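Local coordinates for PhiH1 repressor-like protein (Haloarcula marismortui ATCC 43049, PDB 3B73) that is of unknown function but, as a repressor-like winged-helix-turn-helix protein, probably binds DNA and may repress transcription, at residues B[16-21]-B[31-36]; B[39-42]-B[48-51]. All blocks are in the same frame, centred on the assembly; numbering follows the deposited sequence.

Overall arrangement
Both contacts belong to the helical half of a winged-helix domain, with centres about 8 Å apart. Interaction 1 packs helix 13-25 against helix 30-34, the first helix of the helix-turn-helix. Interaction 2 ties the loop leaving that helix to helix 43-55, which probably reads DNA as the recognition helix. They join directly: Ile18 CD1 reaches Arg49 CB at 3.7 Å, Ile21 and Arg17 touch Ile39, and Leu33 packs on Leu50. From the buried packing of interaction 1 the chain leads to the surface contact of interaction 2, where a sulfate is held at Ser42, the N-cap of helix 43-55.

Interaction 1 (B[16-21]-B[31-36]); sequences DRILEI and KELEDR
Arg36 NH1 forms a salt bridge with Glu24 and a weak, long ion pair with Glu25, while NH2 pairs with Glu38; this multiply gripped guanidinium lies against Ile21. Ile21 CG1 sits over one face, 3.8 Å from Arg36 NH1 and nearer the edge of the group than its middle. With Arg36 CG anti to the carbonyl carbon (chi1 -73°), that atom comes to 4.0 Å from Ile21 CD1; bends at chi2 and chi3 then lay the guanidinium over Ile21 CG1, and the two chains run antiparallel alongside one another. The other branch of Ile21, CG2, presses on Leu33 CD2 at 3.4 Å, tighter than usual for two methyls. One turn earlier, the Ile18 side chain crosses that of Leu33 at about a right angle, CG2 of Ile18 lying 4.0 Å from Leu33 CD1. Losing both branches to an alanine here would probably open a gap beside Leu33 CD2 and leave the Arg36 guanidinium without the hydrocarbon under its face. Leu33 and Ile18 continue onto Val46 and Leu50 of helix 43-55, completing the three-helix core of the winged-helix fold. No hydrogen bond links the two segments, which implies that aliphatic packing joins the helices while Glu24 and Glu38 fix the arginine at its border.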
loop_
_atom_site.group_PDB
_atom_site.type_symbol
_atom_site.label_atom_id
_atom_site.label_comp_id
_atom_site.label_asym_id
_atom_site.label_seq_id
_atom_site.Cartn_x
_atom_site.Cartn_y
_atom_site.Cartn_z
ATOM N N ASP B 16 -5.038 -0.042 1.115
ATOM C CA ASP B 16 -4.331 0.615 2.214
ATOM C C ASP B 16 -4.859 2.032 2.326
ATOM O O ASP B 16 -5.113 2.526 3.432
ATOM C CB ASP B 16 -2.803 0.644 1.990
ATOM C CG ASP B 16 -2.092 -0.595 2.549
ATOM O OD1 ASP B 16 -2.752 -1.609 2.850
ATOM O OD2 ASP B 16 -0.856 -0.574 2.661
ATOM N N ARG B 17 -5.053 2.667 1.175
ATOM C CA ARG B 17 -5.579 4.029 1.147
ATOM C C ARG B 17 -6.954 4.080 1.770
ATOM O O ARG B 17 -7.219 4.900 2.648
ATOM C CB ARG B 17 -5.639 4.583 -0.275
ATOM C CG ARG B 17 -4.289 4.694 -0.933
ATOM C CD ARG B 17 -3.318 5.523 -0.105
ATOM N NE ARG B 17 -1.995 5.193 -0.576
ATOM C CZ ARG B 17 -1.125 4.456 0.096
ATOM N NH1 ARG B 17 -1.391 4.038 1.321
ATOM N NH2 ARG B 17 0.031 4.167 -0.461
ATOM N N ILE B 18 -7.836 3.185 1.341
ATOM C CA ILE B 18 -9.166 3.178 1.919
ATOM C C ILE B 18 -9.089 2.937 3.419
ATOM O O ILE B 18 -9.742 3.633 4.182
ATOM C CB ILE B 18 -10.047 2.128 1.274
ATOM C CG1 ILE B 18 -10.296 2.510 -0.188
ATOM C CG2 ILE B 18 -11.328 1.965 2.076
ATOM C CD1 ILE B 18 -10.764 1.385 -1.006
ATOM N N LEU B 19 -8.295 1.959 3.851
ATOM C CA LEU B 19 -8.201 1.707 5.289
ATOM C C LEU B 19 -7.703 2.940 6.047
ATOM O O LEU B 19 -8.230 3.282 7.100
ATOM C CB LEU B 19 -7.320 0.496 5.598
ATOM C CG LEU B 19 -7.985 -0.847 5.347
ATOM C CD1 LEU B 19 -6.940 -1.928 5.376
ATOM C CD2 LEU B 19 -9.112 -1.121 6.373
ATOM N N GLU B 20 -6.701 3.612 5.491
ATOM C CA GLU B 20 -6.095 4.793 6.110
ATOM C C GLU B 20 -7.107 5.933 6.222
ATOM O O GLU B 20 -7.159 6.643 7.224
ATOM C CB GLU B 20 -4.856 5.246 5.319
ATOM C CG GLU B 20 -3.678 4.274 5.468
ATOM C CD GLU B 20 -2.611 4.425 4.388
ATOM O OE1 GLU B 20 -1.581 3.733 4.508
ATOM O OE2 GLU B 20 -2.785 5.218 3.428
ATOM N N ILE B 21 -7.929 6.087 5.196
ATOM C CA ILE B 21 -8.908 7.156 5.189
ATOM C C ILE B 21 -10.006 6.876 6.196
ATOM O O ILE B 21 -10.410 7.756 6.955
ATOM C CB ILE B 21 -9.500 7.377 3.787
ATOM C CG1 ILE B 21 -8.501 8.158 2.925
ATOM C CG2 ILE B 21 -10.814 8.137 3.884
ATOM C CD1 ILE B 21 -8.738 8.008 1.407
ATOM N N LYS B 31 -19.136 7.068 -2.356
ATOM C CA LYS B 31 -19.163 8.418 -2.918
ATOM C C LYS B 31 -18.114 9.320 -2.260
ATOM O O LYS B 31 -17.318 9.953 -2.946
ATOM C CB LYS B 31 -20.570 9.042 -2.837
ATOM C CG LYS B 31 -20.772 10.268 -3.747
ATOM C CD LYS B 31 -22.242 10.708 -3.805
ATOM C CE LYS B 31 -23.159 9.592 -4.324
ATOM N NZ LYS B 31 -24.616 9.880 -4.122
ATOM N N GLU B 32 -18.089 9.377 -0.932
ATOM C CA GLU B 32 -17.122 10.263 -0.287
ATOM C C GLU B 32 -15.645 9.793 -0.397
ATOM O O GLU B 32 -14.725 10.613 -0.395
ATOM C CB GLU B 32 -17.543 10.589 1.158
ATOM C CG GLU B 32 -17.441 9.448 2.146
ATOM C CD GLU B 32 -16.017 9.231 2.636
ATOM O OE1 GLU B 32 -15.163 10.133 2.439
ATOM O OE2 GLU B 32 -15.755 8.156 3.218
ATOM N N LEU B 33 -15.416 8.485 -0.509
ATOM C CA LEU B 33 -14.049 7.990 -0.689
ATOM C C LEU B 33 -13.543 8.347 -2.076
ATOM O O LEU B 33 -12.387 8.767 -2.243
ATOM C CB LEU B 33 -13.987 6.480 -0.473
ATOM C CG LEU B 33 -13.932 6.067 0.998
ATOM C CD1 LEU B 33 -14.243 4.586 1.122
ATOM C CD2 LEU B 33 -12.559 6.409 1.603
ATOM N N GLU B 34 -14.425 8.160 -3.059
ATOM C CA GLU B 34 -14.200 8.542 -4.456
ATOM C C GLU B 34 -13.685 9.985 -4.588
ATOM O O GLU B 34 -12.787 10.289 -5.384
ATOM C CB GLU B 34 -15.518 8.370 -5.233
ATOM C CG GLU B 34 -15.518 8.969 -6.611
ATOM C CD GLU B 34 -14.395 8.421 -7.442
ATOM O OE1 GLU B 34 -14.082 7.225 -7.269
ATOM O OE2 GLU B 34 -13.818 9.181 -8.250
ATOM N N ASP B 35 -14.244 10.872 -3.778
ATOM C CA ASP B 35 -13.943 12.294 -3.890
ATOM C C ASP B 35 -12.600 12.704 -3.289
ATOM O O ASP B 35 -12.179 13.842 -3.450
ATOM C CB ASP B 35 -15.079 13.125 -3.281
ATOM C CG ASP B 35 -16.387 12.958 -4.037
ATOM O OD1 ASP B 35 -16.332 12.779 -5.274
ATOM O OD2 ASP B 35 -17.464 12.999 -3.399
ATOM N N ARG B 36 -11.933 11.785 -2.594
ATOM C CA ARG B 36 -10.606 12.057 -2.045
ATOM C C ARG B 36 -9.540 12.142 -3.150
ATOM O O ARG B 36 -9.621 11.430 -4.157
ATOM C CB ARG B 36 -10.239 10.961 -1.054
ATOM C CG ARG B 36 -10.995 11.045 0.237
ATOM C CD ARG B 36 -10.459 12.210 1.026
ATOM N NE ARG B 36 -10.278 11.847 2.427
ATOM C CZ ARG B 36 -9.140 12.004 3.098
ATOM N NH1 ARG B 36 -9.055 11.643 4.375
ATOM N NH2 ARG B 36 -8.089 12.540 2.498
#

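Interaction 2 (B[39-42]-B[48-51]); sequences IRIS and RRLK. With SO4 (sulfate ion), chain D.
Ile41 CD1 meets Arg49 CG at 4.1 Å, a light aliphatic touch at about a right angle between the turn and the second helix of the helix-turn-helix. Ile41 CG1 stands between its backbone N and carbonyl carbon (chi1 54°), which carries CD1 toward the helix while CG2 lies 3.7 Å from O1 of the sulfate. Arg48 NH2 approaches Ser42 OG obliquely, 4.5 Å away and without a hydrogen bond. Ser42, the N-cap of helix 43-55, holds the ion: its backbone N-H points almost straight at sulfate O3 (2.6 Å, 170°). Ser42 OG is 3.1 Å from sulfate O3; whether its single proton goes there is open, since OG is also hydrogen-bonded with Ser44 OG and Ser45 OG. Ser45 OG binds the sulfate as well, and the helix N-terminus would probably add electrostatic attraction. The ion probably came from the crystallisation liquor, yet its place at the start of the presumed recognition helix is consistent with a DNA phosphate site. In the second shell, Trp14 and Val46 back Ile41, while Asp15 and Trp10 anchor the bent Arg49 beyond CG: its NH2 forms a salt bridge with Asp15 OD2 and a hydrogen bond to Trp10 O.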
loop_
_atom_site.group_PDB
_atom_site.type_symbol
_atom_site.label_atom_id
_atom_site.label_comp_id
_atom_site.label_asym_id
_atom_site.label_seq_id
_atom_site.Cartn_x
_atom_site.Cartn_y
_atom_site.Cartn_z
ATOM N N ILE B 39 -7.617 8.831 -3.693
ATOM C CA ILE B 39 -8.264 7.681 -4.311
ATOM C C ILE B 39 -8.330 7.902 -5.817
ATOM O O ILE B 39 -8.976 8.838 -6.275
ATOM C CB ILE B 39 -9.664 7.451 -3.739
ATOM C CG1 ILE B 39 -9.600 7.237 -2.214
ATOM C CG2 ILE B 39 -10.356 6.271 -4.444
ATOM C CD1 ILE B 39 -8.608 6.167 -1.751
ATOM N N ARG B 40 -7.639 7.061 -6.582
ATOM C CA ARG B 40 -7.604 7.210 -8.041
ATOM C C ARG B 40 -8.316 6.047 -8.743
ATOM O O ARG B 40 -7.973 5.679 -9.865
ATOM C CB ARG B 40 -6.153 7.294 -8.520
ATOM C CG ARG B 40 -5.246 8.175 -7.644
ATOM C CD ARG B 40 -5.582 9.646 -7.805
ATOM N NE ARG B 40 -5.516 10.019 -9.211
ATOM C CZ ARG B 40 -6.111 11.081 -9.745
ATOM N NH1 ARG B 40 -6.834 11.899 -8.990
ATOM N NH2 ARG B 40 -5.986 11.324 -11.042
ATOM N N ILE B 41 -9.276 5.435 -8.062
ATOM C CA ILE B 41 -10.127 4.442 -8.702
ATOM C C ILE B 41 -11.568 4.934 -8.638
ATOM O O ILE B 41 -11.875 5.872 -7.882
ATOM C CB ILE B 41 -9.998 3.035 -8.071
ATOM C CG1 ILE B 41 -10.234 3.090 -6.561
ATOM C CG2 ILE B 41 -8.607 2.450 -8.349
ATOM C CD1 ILE B 41 -10.365 1.724 -5.896
ATOM N N SER B 42 -12.439 4.312 -9.434
ATOM C CA SER B 42 -13.842 4.731 -9.576
ATOM C C SER B 42 -14.708 4.353 -8.377
ATOM O O SER B 42 -14.361 3.468 -7.570
ATOM C CB SER B 42 -14.458 4.118 -10.842
ATOM O OG SER B 42 -14.665 2.714 -10.680
ATOM N N ARG B 48 -16.271 -2.145 -4.689
ATOM C CA ARG B 48 -15.686 -3.483 -4.772
ATOM C C ARG B 48 -14.629 -3.719 -3.690
ATOM O O ARG B 48 -14.663 -4.741 -3.006
ATOM C CB ARG B 48 -15.092 -3.719 -6.161
ATOM C CG ARG B 48 -16.054 -4.421 -7.098
ATOM C CD ARG B 48 -15.502 -4.538 -8.517
ATOM N NE ARG B 48 -15.932 -3.429 -9.367
ATOM C CZ ARG B 48 -15.103 -2.632 -10.031
ATOM N NH1 ARG B 48 -13.793 -2.835 -9.950
ATOM N NH2 ARG B 48 -15.581 -1.643 -10.783
ATOM N N ARG B 49 -13.711 -2.770 -3.525
ATOM C CA ARG B 49 -12.686 -2.876 -2.492
ATOM C C ARG B 49 -13.296 -2.851 -1.098
ATOM O O ARG B 49 -12.869 -3.604 -0.207
ATOM C CB ARG B 49 -11.638 -1.768 -2.630
ATOM C CG ARG B 49 -10.882 -1.806 -3.942
ATOM C CD ARG B 49 -10.618 -3.215 -4.435
ATOM N NE ARG B 49 -9.812 -4.037 -3.526
ATOM C CZ ARG B 49 -9.441 -5.280 -3.812
ATOM N NH1 ARG B 49 -9.814 -5.816 -4.966
ATOM N NH2 ARG B 49 -8.711 -5.999 -2.964
ATOM N N LEU B 50 -14.301 -2.003 -0.893
ATOM C CA LEU B 50 -14.991 -1.997 0.409
ATOM C C LEU B 50 -15.563 -3.386 0.734
ATOM O O LEU B 50 -15.393 -3.912 1.853
ATOM C CB LEU B 50 -16.097 -0.930 0.455
ATOM C CG LEU B 50 -15.600 0.521 0.510
ATOM C CD1 LEU B 50 -16.756 1.477 0.260
ATOM C CD2 LEU B 50 -14.887 0.834 1.852
ATOM N N LYS B 51 -16.248 -3.975 -0.245
ATOM C CA LYS B 51 -16.857 -5.291 -0.061
ATOM C C LYS B 51 -15.760 -6.296 0.281
ATOM O O LYS B 51 -15.934 -7.149 1.162
ATOM C CB LYS B 51 -17.634 -5.712 -1.317
ATOM C CG LYS B 51 -18.832 -6.630 -1.060
ATOM C CD LYS B 51 -18.431 -8.100 -1.101
ATOM C CE LYS B 51 -19.641 -9.030 -1.013
ATOM N NZ LYS B 51 -19.232 -10.467 -1.137
HETATM S S SO4 D . -10.695 2.603 -12.168
HETATM O O1 SO4 D . -9.446 1.905 -11.868
HETATM O O2 SO4 D . -11.295 2.050 -13.392
HETATM O O3 SO4 D . -11.621 2.403 -11.052
HETATM O O4 SO4 D . -10.387 4.029 -12.338
#